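Cwp19 (Clostridioides difficile, PDB 5OQ3) probably hydrolyses cell-wall peptidoglycan, this chain being its TIM-barrel glycoside hydrolase domain, with an amidase activity tentatively assigned to the whole protein. Local coordinates at residues N84-S89 / R168-D173; Y159-L164 / T202-K207; D228-I233 / L283-V288. One frame throughout, in Å; residues are numbered along the deposited sequence.

Contact 1. Residues N84-S89 / R168-D173; sequences NINPWS and RKYIVD
The hydroxyl of Y170 is gripped by two groups. Y170 OH donates to N86 OD1 at 2.7 Å, and it also bonds R74 NH2. The hydroxyl lies in the plane of the N86 amide, with a C=O...donor angle of 146°. It therefore meets the oxygen well off the line of the C=O bond. The two side chains come from opposite directions. The amide and ring planes are turned 53° apart, and OD1 sits at the ring edge, near the ring plane. The other end of the amide is also held: N86 ND2 bonds S174 OG on the same helix, and S174 OG in turn bonds the backbone O of Y170. These bonds fix which way round the amide lies.

The contact belongs to the TIM barrel. Residues 84-89 lie in the loop after the second barrel strand, 68-74. Helix 165-181 leads into the fourth, 186-189. The N86 side chain is about 6 Å from a bound ethanediol, which may mark a pocket.

I85 supplies the apolar part. Its CG2 touches the ring edge of Y170 at CE1, 3.8 Å away, as the two side chains slide past each other. With CG1 anti to the carbonyl carbon, the other branch carries CD1 to D173 O, at 3.7 Å. The Y170 ring itself also meets those of Y160 and W150, and P143 touches it too. Its chi1 of 149° falls between the staggered positions, which suggests some strain, presumably kept by the bonds and neighbours of the ring. K169 and D173, one helical turn apart, form a salt bridge: K169 NZ to D173 OD2, 2.9 Å, on the syn lone pair of OD2.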
loop_
_atom_site.group_PDB
_atom_site.type_symbol
_atom_site.label_atom_id
_atom_site.label_comp_id
_atom_site.label_asym_id
_atom_site.label_seq_id
_atom_site.Cartn_x
_atom_site.Cartn_y
_atom_site.Cartn_z
ATOM N N ASN A 84 -16.628 -4.479 -13.662
ATOM C CA ASN A 84 -16.736 -4.978 -15.029
ATOM C C ASN A 84 -15.327 -5.214 -15.641
ATOM O O ASN A 84 -15.196 -5.428 -16.838
ATOM C CB ASN A 84 -17.531 -3.967 -15.892
ATOM C CG ASN A 84 -18.986 -3.827 -15.474
ATOM O OD1 ASN A 84 -19.618 -4.786 -15.007
ATOM N ND2 ASN A 84 -19.546 -2.637 -15.686
ATOM N N ILE A 85 -14.277 -5.151 -14.818
ATOM C CA ILE A 85 -12.876 -5.270 -15.267
ATOM C C ILE A 85 -12.155 -6.429 -14.545
ATOM O O ILE A 85 -11.453 -7.220 -15.176
ATOM C CB ILE A 85 -12.096 -3.943 -15.014
ATOM C CG1 ILE A 85 -12.806 -2.744 -15.677
ATOM C CG2 ILE A 85 -10.643 -4.061 -15.497
ATOM C CD1 ILE A 85 -12.242 -1.402 -15.244
ATOM N N ASN A 86 -12.274 -6.495 -13.223
ATOM C CA ASN A 86 -11.472 -7.375 -12.400
ATOM C C ASN A 86 -12.361 -8.358 -11.676
ATOM O O ASN A 86 -13.504 -8.057 -11.358
ATOM C CB ASN A 86 -10.639 -6.536 -11.403
ATOM C CG ASN A 86 -9.563 -5.756 -12.106
ATOM O OD1 ASN A 86 -8.628 -6.336 -12.606
ATOM N ND2 ASN A 86 -9.726 -4.437 -12.181
ATOM N N PRO A 87 -11.844 -9.576 -11.400
ATOM C CA PRO A 87 -12.663 -10.649 -10.821
ATOM C C PRO A 87 -12.854 -10.495 -9.324
ATOM O O PRO A 87 -11.976 -9.957 -8.630
ATOM C CB PRO A 87 -11.806 -11.894 -11.048
ATOM C CG PRO A 87 -10.399 -11.354 -11.049
ATOM C CD PRO A 87 -10.506 -10.044 -11.788
ATOM N N TRP A 88 -13.951 -11.051 -8.787
ATOM C CA TRP A 88 -14.141 -11.076 -7.334
ATOM C C TRP A 88 -12.968 -11.732 -6.629
ATOM O O TRP A 88 -12.490 -12.799 -7.042
ATOM C CB TRP A 88 -15.416 -11.832 -6.942
ATOM C CG TRP A 88 -16.706 -11.175 -7.350
ATOM C CD1 TRP A 88 -17.548 -11.544 -8.361
ATOM C CD2 TRP A 88 -17.314 -10.063 -6.700
ATOM N NE1 TRP A 88 -18.642 -10.709 -8.384
ATOM C CE2 TRP A 88 -18.539 -9.819 -7.345
ATOM C CE3 TRP A 88 -16.948 -9.263 -5.597
ATOM C CZ2 TRP A 88 -19.395 -8.766 -6.960
ATOM C CZ3 TRP A 88 -17.799 -8.219 -5.219
ATOM C CH2 TRP A 88 -19.014 -8.002 -5.889
ATOM N N SER A 89 -12.540 -11.145 -5.523
ATOM C CA SER A 89 -11.396 -11.677 -4.777
ATOM C C SER A 89 -11.718 -13.019 -4.115
ATOM O O SER A 89 -12.764 -13.200 -3.515
ATOM C CB SER A 89 -10.966 -10.689 -3.691
ATOM O OG SER A 89 -9.901 -11.220 -2.924
ATOM N N ARG A 168 -0.347 -0.005 -17.971
ATOM C CA ARG A 168 -0.575 1.201 -17.200
ATOM C C ARG A 168 -2.016 1.702 -17.378
ATOM O O ARG A 168 -2.671 2.078 -16.415
ATOM C CB ARG A 168 0.472 2.273 -17.527
ATOM C CG ARG A 168 1.882 1.849 -17.093
ATOM C CD ARG A 168 2.922 2.921 -17.283
ATOM N NE ARG A 168 3.148 3.317 -18.641
ATOM C CZ ARG A 168 4.159 2.951 -19.382
ATOM N NH1 ARG A 168 4.304 3.494 -20.562
ATOM N NH2 ARG A 168 4.980 1.994 -19.001
ATOM N N LYS A 169 -2.487 1.702 -18.619
ATOM C CA LYS A 169 -3.857 2.121 -18.880
ATOM C C LYS A 169 -4.852 1.241 -18.155
ATOM O O LYS A 169 -5.857 1.745 -17.630
ATOM C CB LYS A 169 -4.133 2.176 -20.389
ATOM C CG LYS A 169 -5.563 2.473 -20.708
ATOM C CD LYS A 169 -5.807 2.631 -22.188
ATOM C CE LYS A 169 -7.225 2.314 -22.593
ATOM N NZ LYS A 169 -8.218 3.170 -21.908
ATOM N N TYR A 170 -4.624 -0.077 -18.176
ATOM C CA TYR A 170 -5.533 -0.984 -17.479
ATOM C C TYR A 170 -5.565 -0.704 -15.964
ATOM O O TYR A 170 -6.624 -0.748 -15.355
ATOM C CB TYR A 170 -5.111 -2.439 -17.768
ATOM C CG TYR A 170 -5.390 -3.447 -16.667
ATOM C CD1 TYR A 170 -6.677 -3.841 -16.362
ATOM C CD2 TYR A 170 -4.356 -3.995 -15.911
ATOM C CE1 TYR A 170 -6.948 -4.754 -15.348
ATOM C CE2 TYR A 170 -4.594 -4.910 -14.898
ATOM C CZ TYR A 170 -5.890 -5.271 -14.608
ATOM O OH TYR A 170 -6.136 -6.139 -13.566
ATOM N N ILE A 171 -4.412 -0.471 -15.371
ATOM C CA ILE A 171 -4.381 -0.124 -13.946
ATOM C C ILE A 171 -5.104 1.197 -13.681
ATOM O O ILE A 171 -5.945 1.280 -12.767
ATOM C CB ILE A 171 -2.972 -0.177 -13.394
ATOM C CG1 ILE A 171 -2.422 -1.605 -13.457
ATOM C CG2 ILE A 171 -2.928 0.366 -11.958
ATOM C CD1 ILE A 171 -0.918 -1.679 -13.353
ATOM N N VAL A 172 -4.825 2.204 -14.508
ATOM C CA VAL A 172 -5.546 3.473 -14.384
ATOM C C VAL A 172 -7.063 3.264 -14.464
ATOM O O VAL A 172 -7.826 3.803 -13.664
ATOM C CB VAL A 172 -5.073 4.473 -15.420
ATOM C CG1 VAL A 172 -5.947 5.705 -15.494
ATOM C CG2 VAL A 172 -3.616 4.865 -15.132
ATOM N N ASP A 173 -7.481 2.502 -15.473
ATOM C CA ASP A 173 -8.901 2.277 -15.662
ATOM C C ASP A 173 -9.517 1.497 -14.511
ATOM O O ASP A 173 -10.666 1.709 -14.160
ATOM C CB ASP A 173 -9.122 1.542 -17.008
ATOM C CG ASP A 173 -8.815 2.415 -18.237
ATOM O OD1 ASP A 173 -8.687 3.674 -18.100
ATOM O OD2 ASP A 173 -8.667 1.842 -19.355
#

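Contact 2. Residues Y159-L164 / T202-K207; sequences YYDPGL and TATYQK
A type I turn, D161 to L164, joins strand 157-160 to helix 165-181, and its first residue also makes an Asx turn. Short helix 202-208 is fastened to this corner through T204. T204 OG1 donates to D161 OD2 at 2.6 Å. It arrives on the syn side, 22° out of the carboxylate plane. The other oxygen serves the turn: G163 N donates to D161 OD1 at 2.9 Å and approaches 41° out of the plane. The two side chains of D161 and T204 meet from opposite directions. D161 reaches across because its CG stands anti to the backbone N (chi1 -173°).

The methyl of T204 covers the end of the turn. T204 CG2 lies 3.5 Å from G163 O and 3.8 Å from L164 CD2, with the leucine side chain crossing that of T204 at about a right angle. W217 of helix 214-236 also touches T204.

Each carboxylate oxygen of D161 thus accepts a hydrogen bond, OD1 from within the turn and OD2 from T204. This is consistent with an ionised aspartate, and bonds at both oxygens probably hold the carboxylate in its rotation.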
loop_
_atom_site.group_PDB
_atom_site.type_symbol
_atom_site.label_atom_id
_atom_site.label_comp_id
_atom_site.label_asym_id
_atom_site.label_seq_id
_atom_site.Cartn_x
_atom_site.Cartn_y
_atom_site.Cartn_z
ATOM N N TYR A 159 3.287 -11.392 -12.819
ATOM C CA TYR A 159 3.103 -9.941 -12.638
ATOM C C TYR A 159 2.672 -9.317 -13.928
ATOM O O TYR A 159 3.091 -9.754 -15.001
ATOM C CB TYR A 159 4.454 -9.335 -12.221
ATOM C CG TYR A 159 5.008 -9.878 -10.945
ATOM C CD1 TYR A 159 5.751 -11.035 -10.948
ATOM C CD2 TYR A 159 4.820 -9.225 -9.720
ATOM C CE1 TYR A 159 6.232 -11.562 -9.764
ATOM C CE2 TYR A 159 5.295 -9.751 -8.528
ATOM C CZ TYR A 159 6.046 -10.888 -8.568
ATOM O OH TYR A 159 6.532 -11.367 -7.365
ATOM N N TYR A 160 1.918 -8.219 -13.822
ATOM C CA TYR A 160 1.739 -7.349 -14.981
ATOM C C TYR A 160 3.056 -6.611 -15.255
ATOM O O TYR A 160 3.768 -6.259 -14.307
ATOM C CB TYR A 160 0.617 -6.354 -14.789
ATOM C CG TYR A 160 -0.734 -7.001 -14.659
ATOM C CD1 TYR A 160 -1.330 -7.670 -15.750
ATOM C CD2 TYR A 160 -1.387 -7.028 -13.454
ATOM C CE1 TYR A 160 -2.535 -8.307 -15.611
ATOM C CE2 TYR A 160 -2.620 -7.636 -13.306
ATOM C CZ TYR A 160 -3.186 -8.300 -14.396
ATOM O OH TYR A 160 -4.412 -8.907 -14.253
ATOM N N ASP A 161 3.360 -6.381 -16.517
ATOM C CA ASP A 161 4.596 -5.700 -16.936
ATOM C C ASP A 161 4.453 -4.187 -16.789
ATOM O O ASP A 161 3.711 -3.548 -17.561
ATOM C CB ASP A 161 4.874 -6.078 -18.405
ATOM C CG ASP A 161 6.211 -5.596 -18.935
ATOM O OD1 ASP A 161 6.831 -4.687 -18.313
ATOM O OD2 ASP A 161 6.603 -6.202 -19.965
ATOM N N PRO A 162 5.177 -3.582 -15.833
ATOM C CA PRO A 162 5.046 -2.126 -15.644
ATOM C C PRO A 162 5.460 -1.303 -16.858
ATOM O O PRO A 162 5.102 -0.090 -16.913
ATOM C CB PRO A 162 5.938 -1.860 -14.429
ATOM C CG PRO A 162 6.109 -3.184 -13.741
ATOM C CD PRO A 162 6.082 -4.191 -14.850
ATOM N N GLY A 163 6.211 -1.896 -17.786
ATOM C CA GLY A 163 6.679 -1.181 -18.948
ATOM C C GLY A 163 5.762 -1.109 -20.134
ATOM O O GLY A 163 6.114 -0.424 -21.093
ATOM N N LEU A 164 4.585 -1.734 -20.083
ATOM C CA LEU A 164 3.670 -1.686 -21.207
ATOM C C LEU A 164 2.690 -0.564 -21.021
ATOM O O LEU A 164 1.970 -0.508 -19.992
ATOM C CB LEU A 164 2.929 -3.011 -21.363
ATOM C CG LEU A 164 3.791 -4.180 -21.878
ATOM C CD1 LEU A 164 3.026 -5.467 -21.785
ATOM C CD2 LEU A 164 4.238 -3.929 -23.313
ATOM N N THR A 202 12.824 -7.806 -21.450
ATOM C CA THR A 202 13.736 -7.368 -22.518
ATOM C C THR A 202 12.984 -6.909 -23.754
ATOM O O THR A 202 13.351 -5.897 -24.350
ATOM C CB THR A 202 14.699 -8.475 -22.878
ATOM O OG1 THR A 202 15.335 -8.902 -21.669
ATOM C CG2 THR A 202 15.696 -8.012 -23.897
ATOM N N ALA A 203 11.937 -7.630 -24.151
ATOM C CA ALA A 203 11.220 -7.249 -25.366
ATOM C C ALA A 203 10.528 -5.908 -25.179
ATOM O O ALA A 203 10.546 -5.070 -26.067
ATOM C CB ALA A 203 10.222 -8.329 -25.747
ATOM N N THR A 204 9.939 -5.687 -24.001
ATOM C CA THR A 204 9.302 -4.433 -23.676
ATOM C C THR A 204 10.323 -3.300 -23.740
ATOM O O THR A 204 10.052 -2.239 -24.295
ATOM C CB THR A 204 8.694 -4.523 -22.273
ATOM O OG1 THR A 204 7.967 -5.733 -22.156
ATOM C CG2 THR A 204 7.785 -3.366 -21.994
ATOM N N TYR A 205 11.476 -3.495 -23.150
ATOM C CA TYR A 205 12.580 -2.498 -23.177
ATOM C C TYR A 205 13.030 -2.186 -24.608
ATOM O O TYR A 205 13.212 -1.033 -25.012
ATOM C CB TYR A 205 13.739 -2.954 -22.272
ATOM C CG TYR A 205 14.937 -2.080 -22.439
ATOM C CD1 TYR A 205 14.942 -0.768 -21.955
ATOM C CD2 TYR A 205 16.034 -2.498 -23.173
ATOM C CE1 TYR A 205 16.013 0.086 -22.194
ATOM C CE2 TYR A 205 17.131 -1.664 -23.395
ATOM C CZ TYR A 205 17.113 -0.367 -22.918
ATOM O OH TYR A 205 18.186 0.449 -23.137
ATOM N N GLN A 206 13.177 -3.233 -25.401
ATOM C CA GLN A 206 13.585 -3.010 -26.795
ATOM C C GLN A 206 12.562 -2.201 -27.563
ATOM O O GLN A 206 12.904 -1.368 -28.400
ATOM C CB GLN A 206 13.862 -4.343 -27.483
ATOM C CG GLN A 206 15.120 -5.024 -27.027
ATOM C CD GLN A 206 15.353 -6.333 -27.758
ATOM O OE1 GLN A 206 15.268 -7.384 -27.165
ATOM N NE2 GLN A 206 15.605 -6.268 -29.062
ATOM N N LYS A 207 11.293 -2.453 -27.305
ATOM C CA LYS A 207 10.236 -1.773 -28.046
ATOM C C LYS A 207 10.001 -0.351 -27.589
ATOM O O LYS A 207 9.738 0.530 -28.407
ATOM C CB LYS A 207 8.919 -2.555 -27.930
ATOM C CG LYS A 207 7.811 -1.984 -28.806
ATOM C CD LYS A 207 6.682 -2.949 -29.021
ATOM C CE LYS A 207 5.548 -2.283 -29.781
ATOM N NZ LYS A 207 5.921 -2.148 -31.205
#

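Contact 3. Residues D228-I233 / L283-V288; sequences DVKASI and LIDYVV
K230 lies against L283, just before the sixth strand of the TIM barrel, 286-287. Its helix, 214-236, follows the fourth strand, so the contact reaches past the fifth, 241-244, and K230 also touches F242 there. The side chain leaves the helix toward the other segment. K230 CB is 3.7 Å from L283 O, and CG remains near the same oxygen. K230 CD comes closest, at 3.4 Å from L283 O. Here the chain bends, with chi3 at 82° and chi4 at 79°, and it curls round the carbonyl instead of running past it. K230 CE is thus still only 3.5 Å from L283 O, and it sits 4.0 Å from I284 N. The aliphatic part of the lysine therefore buries L283 O, which has no hydrogen-bond partner in the model.

At the tip, K230 NZ stays 4.3 Å from D285 OD1. The charges are opposite and probably attract, but the gap is too wide for a salt bridge. The stronger partners of D285 lie outside the two segments. Its OD2 forms a salt bridge with K234 NZ, one helical turn on from K230, and accepts a hydrogen bond from the backbone N of F242.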
loop_
_atom_site.group_PDB
_atom_site.type_symbol
_atom_site.label_atom_id
_atom_site.label_comp_id
_atom_site.label_asym_id
_atom_site.label_seq_id
_atom_site.Cartn_x
_atom_site.Cartn_y
_atom_site.Cartn_z
ATOM N N ASP A 228 -0.122 9.020 -13.930
ATOM C CA ASP A 228 -1.353 8.835 -14.706
ATOM C C ASP A 228 -2.535 8.463 -13.814
ATOM O O ASP A 228 -3.645 8.878 -14.049
ATOM C CB ASP A 228 -1.148 7.743 -15.768
ATOM C CG ASP A 228 -0.273 8.204 -16.967
ATOM O OD1 ASP A 228 0.121 9.402 -17.023
ATOM O OD2 ASP A 228 -0.064 7.319 -17.823
ATOM N N VAL A 229 -2.306 7.731 -12.731
ATOM C CA VAL A 229 -3.343 7.418 -11.755
ATOM C C VAL A 229 -3.766 8.716 -11.055
ATOM O O VAL A 229 -4.968 9.005 -10.947
ATOM C CB VAL A 229 -2.833 6.364 -10.728
ATOM C CG1 VAL A 229 -3.816 6.240 -9.540
ATOM C CG2 VAL A 229 -2.699 5.002 -11.409
ATOM N N LYS A 230 -2.815 9.521 -10.613
ATOM C CA LYS A 230 -3.161 10.785 -9.987
ATOM C C LYS A 230 -4.004 11.652 -10.913
ATOM O O LYS A 230 -5.030 12.206 -10.505
ATOM C CB LYS A 230 -1.921 11.527 -9.462
ATOM C CG LYS A 230 -2.374 12.634 -8.551
ATOM C CD LYS A 230 -1.346 13.080 -7.685
ATOM C CE LYS A 230 -0.553 14.007 -8.428
ATOM N NZ LYS A 230 -1.262 15.304 -8.461
ATOM N N ALA A 231 -3.558 11.760 -12.167
ATOM C CA ALA A 231 -4.298 12.602 -13.112
ATOM C C ALA A 231 -5.718 12.102 -13.340
ATOM O O ALA A 231 -6.654 12.889 -13.464
ATOM C CB ALA A 231 -3.546 12.705 -14.426
ATOM N N SER A 232 -5.878 10.788 -13.430
ATOM C CA SER A 232 -7.186 10.195 -13.635
ATOM C C SER A 232 -8.109 10.541 -12.465
ATOM O O SER A 232 -9.214 11.024 -12.622
ATOM C CB SER A 232 -7.054 8.673 -13.793
ATOM O OG SER A 232 -8.330 8.062 -13.758
ATOM N N ILE A 233 -7.613 10.298 -11.260
ATOM C CA ILE A 233 -8.367 10.599 -10.044
ATOM C C ILE A 233 -8.811 12.054 -10.050
ATOM O O ILE A 233 -10.027 12.343 -9.886
ATOM C CB ILE A 233 -7.580 10.278 -8.762
ATOM C CG1 ILE A 233 -7.292 8.814 -8.686
ATOM C CG2 ILE A 233 -8.336 10.785 -7.532
ATOM C CD1 ILE A 233 -6.223 8.479 -7.651
ATOM N N LEU A 283 3.980 13.602 -7.972
ATOM C CA LEU A 283 3.235 12.527 -8.573
ATOM C C LEU A 283 2.212 11.905 -7.594
ATOM O O LEU A 283 1.393 11.087 -7.980
ATOM C CB LEU A 283 4.147 11.395 -9.088
ATOM C CG LEU A 283 5.257 11.863 -10.041
ATOM C CD1 LEU A 283 6.048 10.684 -10.543
ATOM C CD2 LEU A 283 4.708 12.699 -11.167
ATOM N N ILE A 284 2.344 12.292 -6.323
ATOM C CA ILE A 284 1.518 11.756 -5.256
ATOM C C ILE A 284 1.111 12.931 -4.351
ATOM O O ILE A 284 1.820 13.938 -4.293
ATOM C CB ILE A 284 2.277 10.659 -4.440
ATOM C CG1 ILE A 284 3.599 11.169 -3.845
ATOM C CG2 ILE A 284 2.501 9.409 -5.313
ATOM C CD1 ILE A 284 4.397 10.131 -3.119
ATOM N N ASP A 285 0.000 12.754 -3.644
ATOM C CA ASP A 285 -0.395 13.722 -2.617
ATOM C C ASP A 285 0.193 13.441 -1.241
ATOM O O ASP A 285 0.368 14.359 -0.438
ATOM C CB ASP A 285 -1.913 13.764 -2.475
ATOM C CG ASP A 285 -2.640 14.242 -3.705
ATOM O OD1 ASP A 285 -2.257 15.281 -4.236
ATOM O OD2 ASP A 285 -3.590 13.552 -4.119
ATOM N N TYR A 286 0.456 12.157 -0.963
ATOM C CA TYR A 286 1.029 11.742 0.322
ATOM C C TYR A 286 1.921 10.555 0.138
ATOM O O TYR A 286 1.772 9.795 -0.805
ATOM C CB TYR A 286 -0.084 11.505 1.364
ATOM C CG TYR A 286 -0.944 10.270 1.290
ATOM C CD1 TYR A 286 -0.472 9.056 1.787
ATOM C CD2 TYR A 286 -2.228 10.306 0.788
ATOM C CE1 TYR A 286 -1.273 7.935 1.809
ATOM C CE2 TYR A 286 -3.050 9.173 0.844
ATOM C CZ TYR A 286 -2.549 7.989 1.355
ATOM O OH TYR A 286 -3.364 6.857 1.428
ATOM N N VAL A 287 2.838 10.379 1.092
ATOM C CA VAL A 287 3.796 9.286 1.063
ATOM C C VAL A 287 3.910 8.737 2.479
ATOM O O VAL A 287 3.871 9.483 3.481
ATOM C CB VAL A 287 5.174 9.800 0.530
ATOM C CG1 VAL A 287 5.839 10.799 1.501
ATOM C CG2 VAL A 287 6.091 8.640 0.196
ATOM N N VAL A 288 4.016 7.400 2.546
ATOM C CA VAL A 288 4.025 6.667 3.820
ATOM C C VAL A 288 5.206 5.702 3.879
ATOM O O VAL A 288 5.034 4.488 3.729
ATOM C CB VAL A 288 2.690 5.941 4.101
ATOM C CG1 VAL A 288 2.662 5.455 5.528
ATOM C CG2 VAL A 288 1.500 6.801 3.760
#

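From the N terminus, residues 84-89 come first, in the loop after the second barrel strand. Before contact 1 closes at 168-173, the chain passes 159-164, which opens contact 2. Contact 2 closes at 202-207, so contacts 1 and 2 cross. Contact 3 follows in series: it opens on helix 214-236, passes strand 241-244 and closes at 283-288. Contacts 1 and 2 touch through R168 NH2, which probably bonds P162 O. Contacts 1 and 3 touch where V172 packs on D228, V229 and S232. Contacts 2 and 3 do not touch. Helix 165-181 thus links the loops of contacts 1 and 2 to helix 214-236, which contact 3 ties to the start of the sixth barrel strand.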